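Local coordinates for protein aldo-keto reductase 2E (Bombyx mori, PDB 3WCZ) that catalyses the NADP-dependent reduction of carbonyl compounds, with high activity on 3-dehydroecdysone, and may help regulate molting in the silkworm, at residues 17-22 with 268-273; 51-56 with 83-88; 78-83 with 111-116. All blocks are in the same frame, centred on the assembly; numbering follows the deposited sequence.

Interaction 1 (17-22 with 268-273). With NAP (NADP nicotinamide-adenine-dinucleotide phosphate), chain B.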
loop_
_atom_site.group_PDB
_atom_site.type_symbol
_atom_site.label_atom_id
_atom_site.label_comp_id
_atom_site.label_asym_id
_atom_site.label_seq_id
_atom_site.Cartn_x
_atom_site.Cartn_y
_atom_site.Cartn_z
ATOM N N PRO A 17 -10.404 -1.943 -5.295
ATOM C CA PRO A 17 -10.741 -2.896 -4.233
ATOM C C PRO A 17 -10.060 -2.511 -2.952
ATOM O O PRO A 17 -8.883 -2.131 -2.980
ATOM C CB PRO A 17 -10.192 -4.231 -4.758
ATOM C CG PRO A 17 -10.043 -4.013 -6.259
ATOM C CD PRO A 17 -9.694 -2.569 -6.421
ATOM N N ILE A 18 -10.752 -2.636 -1.825
ATOM C CA ILE A 18 -10.280 -2.072 -0.579
ATOM C C ILE A 18 -9.364 -2.975 0.267
ATOM O O ILE A 18 -8.995 -2.611 1.360
ATOM C CB ILE A 18 -11.448 -1.525 0.272
ATOM C CG1 ILE A 18 -12.308 -2.661 0.781
ATOM C CG2 ILE A 18 -12.234 -0.523 -0.577
ATOM C CD1 ILE A 18 -13.541 -2.133 1.474
ATOM N N VAL A 19 -8.995 -4.145 -0.257
ATOM C CA VAL A 19 -7.885 -4.923 0.290
ATOM C C VAL A 19 -6.899 -5.173 -0.840
ATOM O O VAL A 19 -7.306 -5.586 -1.910
ATOM C CB VAL A 19 -8.339 -6.271 0.886
ATOM C CG1 VAL A 19 -7.170 -7.019 1.428
ATOM C CG2 VAL A 19 -9.420 -6.054 1.980
ATOM N N ALA A 20 -5.616 -4.915 -0.595
ATOM C CA ALA A 20 -4.550 -5.201 -1.549
ATOM C C ALA A 20 -3.576 -6.199 -0.984
ATOM O O ALA A 20 -3.223 -6.135 0.195
ATOM C CB ALA A 20 -3.810 -3.915 -1.919
ATOM N N LEU A 21 -3.128 -7.116 -1.832
ATOM C CA LEU A 21 -2.013 -7.982 -1.456
ATOM C C LEU A 21 -0.700 -7.216 -1.471
ATOM O O LEU A 21 -0.340 -6.635 -2.494
ATOM C CB LEU A 21 -1.901 -9.173 -2.395
ATOM C CG LEU A 21 -0.735 -10.122 -2.064
ATOM C CD1 LEU A 21 -1.013 -10.935 -0.788
ATOM C CD2 LEU A 21 -0.415 -11.051 -3.199
ATOM N N GLY A 22 0.013 -7.209 -0.358
ATOM C CA GLY A 22 1.343 -6.643 -0.346
ATOM C C GLY A 22 2.395 -7.572 -0.907
ATOM O O GLY A 22 2.375 -8.780 -0.643
ATOM N N GLN A 268 -7.405 -15.620 4.739
ATOM C CA GLN A 268 -7.949 -14.982 5.944
ATOM C C GLN A 268 -7.952 -13.469 5.843
ATOM O O GLN A 268 -8.866 -12.802 6.318
ATOM C CB GLN A 268 -7.125 -15.398 7.148
ATOM C CG GLN A 268 -7.330 -16.854 7.500
ATOM C CD GLN A 268 -6.591 -17.273 8.750
ATOM O OE1 GLN A 268 -5.464 -16.854 9.009
ATOM N NE2 GLN A 268 -7.242 -18.111 9.548
ATOM N N ASN A 269 -6.937 -12.930 5.181
ATOM C CA ASN A 269 -6.698 -11.494 5.218
ATOM C C ASN A 269 -7.689 -10.681 4.368
ATOM O O ASN A 269 -7.749 -9.464 4.502
ATOM C CB ASN A 269 -5.256 -11.187 4.797
ATOM C CG ASN A 269 -4.235 -11.565 5.838
ATOM O OD1 ASN A 269 -4.578 -11.838 6.997
ATOM N ND2 ASN A 269 -2.982 -11.623 5.441
ATOM N N ILE A 270 -8.502 -11.349 3.552
ATOM C CA ILE A 270 -9.554 -10.648 2.805
ATOM C C ILE A 270 -10.947 -10.956 3.377
ATOM O O ILE A 270 -11.924 -10.352 2.957
ATOM C CB ILE A 270 -9.439 -10.962 1.283
ATOM C CG1 ILE A 270 -10.253 -9.972 0.453
ATOM C CG2 ILE A 270 -9.824 -12.394 1.004
ATOM C CD1 ILE A 270 -9.793 -9.934 -0.985
ATOM N N ASP A 271 -11.017 -11.844 4.374
ATOM C CA ASP A 271 -12.313 -12.243 4.939
ATOM C C ASP A 271 -12.729 -11.277 6.061
ATOM O O ASP A 271 -12.776 -11.655 7.229
ATOM C CB ASP A 271 -12.249 -13.700 5.419
ATOM C CG ASP A 271 -13.608 -14.283 5.760
ATOM O OD1 ASP A 271 -14.644 -13.647 5.475
ATOM O OD2 ASP A 271 -13.614 -15.401 6.324
ATOM N N LEU A 272 -13.043 -10.044 5.683
ATOM C CA LEU A 272 -13.225 -8.936 6.621
ATOM C C LEU A 272 -14.594 -8.301 6.557
ATOM O O LEU A 272 -14.803 -7.269 7.177
ATOM C CB LEU A 272 -12.160 -7.842 6.312
ATOM C CG LEU A 272 -10.708 -8.273 6.168
ATOM C CD1 LEU A 272 -9.870 -7.058 5.793
ATOM C CD2 LEU A 272 -10.172 -8.901 7.424
ATOM N N PHE A 273 -15.517 -8.896 5.796
ATOM C CA PHE A 273 -16.746 -8.190 5.422
ATOM C C PHE A 273 -18.013 -8.823 5.964
ATOM O O PHE A 273 -19.109 -8.461 5.546
ATOM C CB PHE A 273 -16.749 -7.951 3.905
ATOM C CG PHE A 273 -15.512 -7.235 3.477
ATOM C CD1 PHE A 273 -15.362 -5.888 3.765
ATOM C CD2 PHE A 273 -14.438 -7.920 2.917
ATOM C CE1 PHE A 273 -14.201 -5.244 3.480
ATOM C CE2 PHE A 273 -13.252 -7.253 2.622
ATOM C CZ PHE A 273 -13.151 -5.921 2.905
HETATM P PA NAP B . 2.624 -6.571 6.858
HETATM O O1A NAP B . 1.566 -6.917 5.895
HETATM O O2A NAP B . 2.528 -5.456 7.781
HETATM O O5B NAP B . 3.144 -7.801 7.665
HETATM C C5B NAP B . 3.488 -8.995 7.028
HETATM C C4B NAP B . 3.875 -10.117 7.979
HETATM O O4B NAP B . 2.702 -10.579 8.677
HETATM C C3B NAP B . 4.520 -11.303 7.373
HETATM O O3B NAP B . 5.505 -11.745 8.275
HETATM C C2B NAP B . 3.422 -12.247 7.249
HETATM O O2B NAP B . 3.819 -13.603 7.210
HETATM C C1B NAP B . 2.579 -11.965 8.464
HETATM N N9A NAP B . 1.159 -12.228 8.353
HETATM C C8A NAP B . 0.390 -11.950 7.280
HETATM N N7A NAP B . -0.882 -12.194 7.525
HETATM C C5A NAP B . -0.967 -12.663 8.810
HETATM C C6A NAP B . -2.032 -13.082 9.613
HETATM N N6A NAP B . -3.363 -13.136 9.190
HETATM N N1A NAP B . -1.723 -13.484 10.859
HETATM C C2A NAP B . -0.467 -13.460 11.302
HETATM N N3A NAP B . 0.580 -13.053 10.564
HETATM C C4A NAP B . 0.320 -12.640 9.314
HETATM O O3 NAP B . 3.961 -6.361 5.967
HETATM P PN NAP B . 4.706 -5.208 5.158
HETATM O O1N NAP B . 5.362 -5.906 4.025
HETATM O O2N NAP B . 5.539 -4.438 6.122
HETATM O O5D NAP B . 3.588 -4.211 4.627
HETATM C C5D NAP B . 2.605 -4.642 3.746
HETATM C C4D NAP B . 2.729 -4.123 2.308
HETATM O O4D NAP B . 2.592 -2.715 2.255
HETATM C C3D NAP B . 4.055 -4.367 1.663
HETATM O O3D NAP B . 4.261 -5.724 1.328
HETATM C C2D NAP B . 4.011 -3.446 0.548
HETATM O O2D NAP B . 3.161 -3.919 -0.459
HETATM C C1D NAP B . 3.438 -2.214 1.213
HETATM N N1N NAP B . 4.363 -1.235 1.795
HETATM C C2N NAP B . 4.553 -0.045 1.194
HETATM C C3N NAP B . 5.405 0.876 1.748
HETATM C C7N NAP B . 5.520 2.179 1.053
HETATM O O7N NAP B . 4.630 2.615 0.283
HETATM N N7N NAP B . 6.572 2.949 1.401
HETATM C C4N NAP B . 6.152 0.578 2.904
HETATM C C5N NAP B . 5.938 -0.655 3.535
HETATM C C6N NAP B . 5.033 -1.526 2.942
HETATM P P2B NAP B . 3.390 -14.594 6.026
HETATM O O1X NAP B . 4.124 -15.902 6.380
HETATM O O2X NAP B . 1.938 -14.782 6.097
HETATM O O3X NAP B . 3.872 -13.982 4.734
#
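N269 OD1 accepts a 2.8 Å hydrogen bond from N6A of the NADP adenine, while V19 packs against the same residue's backbone. The contact joins the run into the first strand of the (alpha/beta)8 barrel to the segment around the end of helix 263-270, and N269 and G22 reach the NADP. Residues 17-22 lead into strand 21-22, and residues 268-273 include the last part of helix 263-270 and the chain that follows. N269 holds adenine with both ends of its amide. N269 ND2 gives a nearly straight bond to N7A (3.0 Å, 172° at the hydrogen). The paired bonds fix the rotation of the amide and match the amino group and N7A edge of adenine.

Across the segments the packing is apolar, and V19 is its wedge. CG1 stands anti to the backbone N (chi1 -180°) and meets N269 O. That carbonyl is buried and has no polar partner in the model. The other methyl, CG2, reaches toward L272 and F273. V19 CG2 lies 4.0 Å from L272 CD1. The same methyl meets the F273 ring at its edge, with V19 CG2 3.8 Å from F273 CZ. L272 CB rests on one face of that ring, toward its rim. I18 CD1 comes to F273 CE1 obliquely at 3.8 Å. I270 CG1 adds a looser touch on V19 CB. Helix 241-251 also packs here: L246 touches N269 and L272, and R247 touches F273.

At the far end of 17-22 the chain reaches the nicotinamide ribose, where G22 CA lies 3.3 Å from NADP O2D.

Interaction 2 (51-56 with 83-88). With NAP (NADP nicotinamide-adenine-dinucleotide phosphate), chain B.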
loop_
_atom_site.group_PDB
_atom_site.type_symbol
_atom_site.label_atom_id
_atom_site.label_comp_id
_atom_site.label_asym_id
_atom_site.label_seq_id
_atom_site.Cartn_x
_atom_site.Cartn_y
_atom_site.Cartn_z
ATOM N N HIS A 51 -6.731 -6.766 -6.124
ATOM C CA HIS A 51 -5.822 -5.625 -6.016
ATOM C C HIS A 51 -4.480 -6.127 -5.504
ATOM O O HIS A 51 -4.430 -6.793 -4.473
ATOM C CB HIS A 51 -6.447 -4.565 -5.076
ATOM C CG HIS A 51 -5.670 -3.281 -4.920
ATOM N ND1 HIS A 51 -6.138 -2.254 -4.132
ATOM C CD2 HIS A 51 -4.478 -2.846 -5.400
ATOM C CE1 HIS A 51 -5.282 -1.253 -4.132
ATOM N NE2 HIS A 51 -4.267 -1.578 -4.908
ATOM N N ILE A 52 -3.409 -5.829 -6.256
ATOM C CA ILE A 52 -2.040 -6.196 -5.892
ATOM C C ILE A 52 -1.234 -4.913 -5.773
ATOM O O ILE A 52 -1.317 -4.082 -6.679
ATOM C CB ILE A 52 -1.356 -7.089 -6.943
ATOM C CG1 ILE A 52 -2.245 -8.268 -7.366
ATOM C CG2 ILE A 52 -0.007 -7.547 -6.424
ATOM C CD1 ILE A 52 -2.569 -9.284 -6.291
ATOM N N ASP A 53 -0.469 -4.764 -4.688
ATOM C CA ASP A 53 0.428 -3.622 -4.459
ATOM C C ASP A 53 1.870 -4.083 -4.631
ATOM O O ASP A 53 2.291 -5.032 -3.961
ATOM C CB ASP A 53 0.262 -3.043 -3.042
ATOM C CG ASP A 53 1.155 -1.856 -2.809
ATOM O OD1 ASP A 53 0.773 -0.755 -3.245
ATOM O OD2 ASP A 53 2.239 -2.007 -2.201
ATOM N N THR A 54 2.604 -3.444 -5.538
ATOM C CA THR A 54 4.009 -3.719 -5.748
ATOM C C THR A 54 4.757 -2.415 -5.962
ATOM O O THR A 54 4.223 -1.337 -5.729
ATOM C CB THR A 54 4.187 -4.753 -6.900
ATOM O OG1 THR A 54 5.539 -5.240 -6.941
ATOM C CG2 THR A 54 3.851 -4.202 -8.248
ATOM N N ALA A 55 6.025 -2.519 -6.372
ATOM C CA ALA A 55 6.879 -1.339 -6.538
ATOM C C ALA A 55 8.108 -1.717 -7.320
ATOM O O ALA A 55 8.603 -2.844 -7.215
ATOM C CB ALA A 55 7.292 -0.769 -5.209
ATOM N N ALA A 56 8.615 -0.774 -8.111
ATOM C CA ALA A 56 9.874 -1.004 -8.814
ATOM C C ALA A 56 10.982 -1.427 -7.841
ATOM O O ALA A 56 11.753 -2.373 -8.105
ATOM C CB ALA A 56 10.275 0.253 -9.587
ATOM N N PHE A 83 -6.847 -4.855 -10.406
ATOM C CA PHE A 83 -6.346 -3.528 -10.091
ATOM C C PHE A 83 -4.901 -3.692 -9.639
ATOM O O PHE A 83 -4.655 -4.277 -8.589
ATOM C CB PHE A 83 -7.204 -2.911 -8.980
ATOM C CG PHE A 83 -7.004 -1.444 -8.794
ATOM C CD1 PHE A 83 -5.855 -0.955 -8.195
ATOM C CD2 PHE A 83 -7.937 -0.532 -9.262
ATOM C CE1 PHE A 83 -5.667 0.429 -8.045
ATOM C CE2 PHE A 83 -7.731 0.824 -9.127
ATOM C CZ PHE A 83 -6.600 1.306 -8.531
ATOM N N VAL A 84 -3.950 -3.221 -10.435
ATOM C CA VAL A 84 -2.545 -3.362 -10.119
ATOM C C VAL A 84 -2.004 -1.977 -9.791
ATOM O O VAL A 84 -2.157 -1.032 -10.571
ATOM C CB VAL A 84 -1.781 -4.017 -11.276
ATOM C CG1 VAL A 84 -0.368 -4.383 -10.815
ATOM C CG2 VAL A 84 -2.483 -5.259 -11.742
ATOM N N THR A 85 -1.310 -1.900 -8.669
ATOM C CA THR A 85 -0.663 -0.704 -8.161
ATOM C C THR A 85 0.844 -0.902 -8.156
ATOM O O THR A 85 1.333 -1.894 -7.623
ATOM C CB THR A 85 -1.127 -0.403 -6.727
ATOM O OG1 THR A 85 -2.520 -0.127 -6.759
ATOM C CG2 THR A 85 -0.419 0.785 -6.120
ATOM N N THR A 86 1.600 0.032 -8.740
ATOM C CA THR A 86 3.047 0.038 -8.584
ATOM C C THR A 86 3.519 1.472 -8.338
ATOM O O THR A 86 2.706 2.402 -8.268
ATOM C CB THR A 86 3.789 -0.689 -9.702
ATOM O OG1 THR A 86 5.102 -0.961 -9.214
ATOM C CG2 THR A 86 3.811 0.095 -11.008
ATOM N N LYS A 87 4.838 1.620 -8.158
ATOM C CA LYS A 87 5.403 2.844 -7.591
ATOM C C LYS A 87 6.691 3.240 -8.294
ATOM O O LYS A 87 7.546 2.392 -8.618
ATOM C CB LYS A 87 5.665 2.682 -6.083
ATOM C CG LYS A 87 4.558 1.984 -5.311
ATOM C CD LYS A 87 4.739 2.072 -3.812
ATOM C CE LYS A 87 3.741 1.250 -3.044
ATOM N NZ LYS A 87 4.038 -0.195 -3.063
ATOM N N LEU A 88 6.815 4.552 -8.472
ATOM C CA LEU A 88 7.975 5.225 -9.063
ATOM C C LEU A 88 9.027 5.398 -7.989
ATOM O O LEU A 88 8.762 6.005 -6.948
ATOM C CB LEU A 88 7.509 6.615 -9.502
ATOM C CG LEU A 88 8.587 7.521 -10.100
ATOM C CD1 LEU A 88 8.917 7.132 -11.553
ATOM C CD2 LEU A 88 8.147 8.983 -9.971
HETATM P PA NAP B . 2.624 -6.571 6.858
HETATM O O1A NAP B . 1.566 -6.917 5.895
HETATM O O2A NAP B . 2.528 -5.456 7.781
HETATM O O5B NAP B . 3.144 -7.801 7.665
HETATM C C5B NAP B . 3.488 -8.995 7.028
HETATM C C4B NAP B . 3.875 -10.117 7.979
HETATM O O4B NAP B . 2.702 -10.579 8.677
HETATM C C3B NAP B . 4.520 -11.303 7.373
HETATM O O3B NAP B . 5.505 -11.745 8.275
HETATM C C2B NAP B . 3.422 -12.247 7.249
HETATM O O2B NAP B . 3.819 -13.603 7.210
HETATM C C1B NAP B . 2.579 -11.965 8.464
HETATM N N9A NAP B . 1.159 -12.228 8.353
HETATM C C8A NAP B . 0.390 -11.950 7.280
HETATM N N7A NAP B . -0.882 -12.194 7.525
HETATM C C5A NAP B . -0.967 -12.663 8.810
HETATM C C6A NAP B . -2.032 -13.082 9.613
HETATM N N6A NAP B . -3.363 -13.136 9.190
HETATM N N1A NAP B . -1.723 -13.484 10.859
HETATM C C2A NAP B . -0.467 -13.460 11.302
HETATM N N3A NAP B . 0.580 -13.053 10.564
HETATM C C4A NAP B . 0.320 -12.640 9.314
HETATM O O3 NAP B . 3.961 -6.361 5.967
HETATM P PN NAP B . 4.706 -5.208 5.158
HETATM O O1N NAP B . 5.362 -5.906 4.025
HETATM O O2N NAP B . 5.539 -4.438 6.122
HETATM O O5D NAP B . 3.588 -4.211 4.627
HETATM C C5D NAP B . 2.605 -4.642 3.746
HETATM C C4D NAP B . 2.729 -4.123 2.308
HETATM O O4D NAP B . 2.592 -2.715 2.255
HETATM C C3D NAP B . 4.055 -4.367 1.663
HETATM O O3D NAP B . 4.261 -5.724 1.328
HETATM C C2D NAP B . 4.011 -3.446 0.548
HETATM O O2D NAP B . 3.161 -3.919 -0.459
HETATM C C1D NAP B . 3.438 -2.214 1.213
HETATM N N1N NAP B . 4.363 -1.235 1.795
HETATM C C2N NAP B . 4.553 -0.045 1.194
HETATM C C3N NAP B . 5.405 0.876 1.748
HETATM C C7N NAP B . 5.520 2.179 1.053
HETATM O O7N NAP B . 4.630 2.615 0.283
HETATM N N7N NAP B . 6.572 2.949 1.401
HETATM C C4N NAP B . 6.152 0.578 2.904
HETATM C C5N NAP B . 5.938 -0.655 3.535
HETATM C C6N NAP B . 5.033 -1.526 2.942
HETATM P P2B NAP B . 3.390 -14.594 6.026
HETATM O O1X NAP B . 4.124 -15.902 6.380
HETATM O O2X NAP B . 1.938 -14.782 6.097
HETATM O O3X NAP B . 3.872 -13.982 4.734
#
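Strands 51-53 and 83-88 run parallel, their axes 4.8 Å apart and 11° from alignment. H51 pairs with F83, I52 with V84 and D53 with T85. The ladder runs from I52 N to F83 O, from T85 N to I52 O and from T54 N to T85 O. With helix 61-73 the strands form a beta-alpha-beta unit of the barrel. I52 and V84 point to one face, onto V64 and I68 of that helix, respectively.

H51, F83, D53 and T85 point to the opposite face. The edge of the F83 ring meets the face of the H51 imidazole, centroids 4.8 Å apart. H51 NE2 and T85 OG1 share a hydrogen bond of 2.9 Å; H51 ND1 bonds to P17 O.

K87 runs past A55 CB, and its last torsion (chi4 76°) bends NZ toward D53. K87 NZ meets D53 OD2 at 2.7 Å, on the syn side but tilted out of the carboxylate plane, and T54 O at 2.9 Å from above the carbonyl plane. It also bonds to Y58 OH. D53 OD2 takes a second bond from NADP O2D (2.7 Å). A methionine in place of K87 would probably leave D53 without its salt-bridge partner and Y58 less firmly placed.

The chemistry thus ties the cofactor ribose, through D53 and K87, to Y58, the probable proton donor, consistent with the Asp-Lys-Tyr arrangement of aldo-keto reductases.

Interaction 3 (78-83 with 111-116). With EDO (1,2-ethanediol), chain D.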
loop_
_atom_site.group_PDB
_atom_site.type_symbol
_atom_site.label_atom_id
_atom_site.label_comp_id
_atom_site.label_asym_id
_atom_site.label_seq_id
_atom_site.Cartn_x
_atom_site.Cartn_y
_atom_site.Cartn_z
ATOM N N THR A 78 -9.963 -11.778 -15.681
ATOM C CA THR A 78 -9.443 -11.078 -16.852
ATOM C C THR A 78 -8.634 -9.875 -16.398
ATOM O O THR A 78 -8.750 -9.438 -15.260
ATOM C CB THR A 78 -10.552 -10.594 -17.744
ATOM O OG1 THR A 78 -11.333 -9.630 -17.022
ATOM C CG2 THR A 78 -11.429 -11.758 -18.207
ATOM N N ARG A 79 -7.829 -9.310 -17.295
ATOM C CA ARG A 79 -7.053 -8.133 -16.934
ATOM C C ARG A 79 -7.898 -6.985 -16.397
ATOM O O ARG A 79 -7.525 -6.339 -15.411
ATOM C CB ARG A 79 -6.250 -7.630 -18.138
ATOM C CG ARG A 79 -5.563 -6.261 -17.922
ATOM C CD ARG A 79 -4.461 -6.339 -16.912
ATOM N NE ARG A 79 -3.862 -5.051 -16.548
ATOM C CZ ARG A 79 -4.224 -4.300 -15.502
ATOM N NH1 ARG A 79 -5.245 -4.673 -14.721
ATOM N NH2 ARG A 79 -3.548 -3.190 -15.193
ATOM N N GLU A 80 -9.055 -6.727 -16.989
ATOM C CA GLU A 80 -9.849 -5.589 -16.565
ATOM C C GLU A 80 -10.479 -5.763 -15.186
ATOM O O GLU A 80 -10.881 -4.783 -14.571
ATOM C CB GLU A 80 -10.910 -5.276 -17.619
ATOM C CG GLU A 80 -10.294 -4.698 -18.889
ATOM C CD GLU A 80 -9.798 -3.263 -18.713
ATOM O OE1 GLU A 80 -10.240 -2.576 -17.750
ATOM O OE2 GLU A 80 -8.967 -2.819 -19.551
ATOM N N GLU A 81 -10.540 -7.002 -14.701
ATOM C CA GLU A 81 -11.008 -7.295 -13.360
ATOM C C GLU A 81 -9.954 -7.070 -12.286
ATOM O O GLU A 81 -10.277 -7.084 -11.095
ATOM C CB GLU A 81 -11.508 -8.741 -13.306
ATOM C CG GLU A 81 -12.805 -8.926 -14.071
ATOM C CD GLU A 81 -13.248 -10.365 -14.235
ATOM O OE1 GLU A 81 -12.447 -11.309 -14.151
ATOM O OE2 GLU A 81 -14.469 -10.537 -14.491
ATOM N N LEU A 82 -8.684 -6.925 -12.682
ATOM C CA LEU A 82 -7.599 -6.713 -11.730
ATOM C C LEU A 82 -7.256 -5.247 -11.602
ATOM O O LEU A 82 -7.316 -4.513 -12.573
ATOM C CB LEU A 82 -6.348 -7.460 -12.154
ATOM C CG LEU A 82 -6.391 -8.962 -12.126
ATOM C CD1 LEU A 82 -5.107 -9.542 -12.726
ATOM C CD2 LEU A 82 -6.581 -9.437 -10.701
ATOM N N PHE A 83 -6.847 -4.855 -10.406
ATOM C CA PHE A 83 -6.346 -3.528 -10.091
ATOM C C PHE A 83 -4.901 -3.692 -9.639
ATOM O O PHE A 83 -4.655 -4.277 -8.589
ATOM C CB PHE A 83 -7.204 -2.911 -8.980
ATOM C CG PHE A 83 -7.004 -1.444 -8.794
ATOM C CD1 PHE A 83 -5.855 -0.955 -8.195
ATOM C CD2 PHE A 83 -7.937 -0.532 -9.262
ATOM C CE1 PHE A 83 -5.667 0.429 -8.045
ATOM C CE2 PHE A 83 -7.731 0.824 -9.127
ATOM C CZ PHE A 83 -6.600 1.306 -8.531
ATOM N N LEU A 111 2.227 -5.965 -18.518
ATOM C CA LEU A 111 0.962 -5.226 -18.628
ATOM C C LEU A 111 1.070 -4.070 -19.616
ATOM O O LEU A 111 2.175 -3.591 -19.869
ATOM C CB LEU A 111 0.553 -4.664 -17.256
ATOM C CG LEU A 111 0.442 -5.711 -16.149
ATOM C CD1 LEU A 111 0.046 -4.997 -14.847
ATOM C CD2 LEU A 111 -0.539 -6.830 -16.483
ATOM N N ASP A 112 -0.062 -3.626 -20.161
ATOM C CA ASP A 112 -0.122 -2.482 -21.063
ATOM C C ASP A 112 -0.452 -1.171 -20.334
ATOM O O ASP A 112 -0.246 -0.088 -20.875
ATOM C CB ASP A 112 -1.200 -2.691 -22.119
ATOM C CG ASP A 112 -0.973 -3.924 -22.957
ATOM O OD1 ASP A 112 0.144 -4.092 -23.476
ATOM O OD2 ASP A 112 -1.918 -4.734 -23.075
ATOM N N TYR A 113 -0.983 -1.270 -19.120
ATOM C CA TYR A 113 -1.323 -0.111 -18.318
ATOM C C TYR A 113 -1.310 -0.548 -16.859
ATOM O O TYR A 113 -1.408 -1.739 -16.562
ATOM C CB TYR A 113 -2.718 0.458 -18.696
ATOM C CG TYR A 113 -3.873 -0.439 -18.287
ATOM C CD1 TYR A 113 -4.255 -1.488 -19.092
ATOM C CD2 TYR A 113 -4.555 -0.251 -17.083
ATOM C CE1 TYR A 113 -5.283 -2.335 -18.731
ATOM C CE2 TYR A 113 -5.593 -1.093 -16.709
ATOM C CZ TYR A 113 -5.949 -2.147 -17.537
ATOM O OH TYR A 113 -6.989 -2.992 -17.191
ATOM N N ILE A 114 -1.146 0.433 -15.978
ATOM C CA ILE A 114 -1.242 0.221 -14.540
ATOM C C ILE A 114 -2.515 0.908 -14.052
ATOM O O ILE A 114 -2.928 1.942 -14.584
ATOM C CB ILE A 114 0.032 0.781 -13.810
ATOM C CG1 ILE A 114 0.209 0.142 -12.434
ATOM C CG2 ILE A 114 0.005 2.284 -13.676
ATOM C CD1 ILE A 114 0.711 -1.245 -12.509
ATOM N N ASP A 115 -3.174 0.321 -13.063
ATOM C CA ASP A 115 -4.388 0.930 -12.527
ATOM C C ASP A 115 -4.065 2.105 -11.635
ATOM O O ASP A 115 -4.763 3.111 -11.652
ATOM C CB ASP A 115 -5.204 -0.134 -11.793
ATOM C CG ASP A 115 -5.704 -1.174 -12.730
ATOM O OD1 ASP A 115 -6.781 -0.927 -13.353
ATOM O OD2 ASP A 115 -5.007 -2.191 -12.926
ATOM N N LEU A 116 -2.981 2.011 -10.864
ATOM C CA LEU A 116 -2.571 3.089 -9.962
ATOM C C LEU A 116 -1.060 3.160 -9.961
ATOM O O LEU A 116 -0.390 2.180 -9.697
ATOM C CB LEU A 116 -3.083 2.821 -8.539
ATOM C CG LEU A 116 -2.717 3.852 -7.485
ATOM C CD1 LEU A 116 -3.186 5.236 -7.796
ATOM C CD2 LEU A 116 -3.312 3.396 -6.171
HETATM C C1 EDO D . -10.888 -3.911 -10.500
HETATM O O1 EDO D . -11.354 -2.958 -9.557
HETATM C C2 EDO D . -10.278 -3.155 -11.656
HETATM O O2 EDO D . -11.256 -2.303 -12.283
HETATM O O HOH W 1 -2.477 -4.954 -19.224
HETATM O O HOH W 2 -8.066 -2.808 -14.744
#
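The R79 guanidinium lies flat on the Y113 ring, planes 8° apart, with Y113 CZ over its centre. The cation-pi contact is off-centre: R79 CZ is 3.9 Å from the ring centroid. At the guanidinium edge, near its plane, sit Y113 O, D115 OD2 and L82 O. The pair joins the loop entering strand 83-88 to the start of strand 114-119, where two neighbouring strands of the TIM barrel begin.

NH1 and NH2 of R79 grip D115 end-on, both on OD2, at 3.1 and 2.9 Å. D115 OD2 receives NH1 on its syn lone pair, whereas NH2 comes from above the carboxylate plane. R79 NH2 also bonds to Y113 O (2.9 Å). The chain of R79 bends at chi2 (68°), which turns the guanidinium back across the tyrosine. D115 OD2 further accepts from V84 N, so this buried oxygen accepts three N-H bonds, and the charges probably stabilise each other. R153 makes another cation-pi contact with Y113.

D115 has an apolar role too. Its CB stands over the centre of the F83 ring, 3.5 Å from the centroid and almost on the ring normal. L116 CB packs on F83 CE1. L111 CD2 touches R79 NE and CD.

One water links Y113 OH, D115 OD1 and L82 O by hydrogen bonds. A second water bridges the segments, accepting from R79 NE at 3.0 Å and from D112 N at 2.9 Å.

How the interactions relate
The three contacts lie along or beside the first four strands of one parallel barrel sheet, 21-22, 51-53, 83-88 and 114-119, successive neighbours. Interactions 1 and 2 have centres about 15 Å apart and join through the backbone of L21 with H51 and D53. Interactions 2 and 3 have centres about 10 Å apart, share F83 and meet through V84 with D115 and T86 with L116. Along the chain, interactions 2 and 3 alternate their segments, and both are nested in the loop closed by interaction 1. Interaction 1 meets the adenine and, through G22, the nicotinamide ribose, which D53 of interaction 2 also grips. Interaction 3 lies farther out and connects the beginnings of adjoining strands.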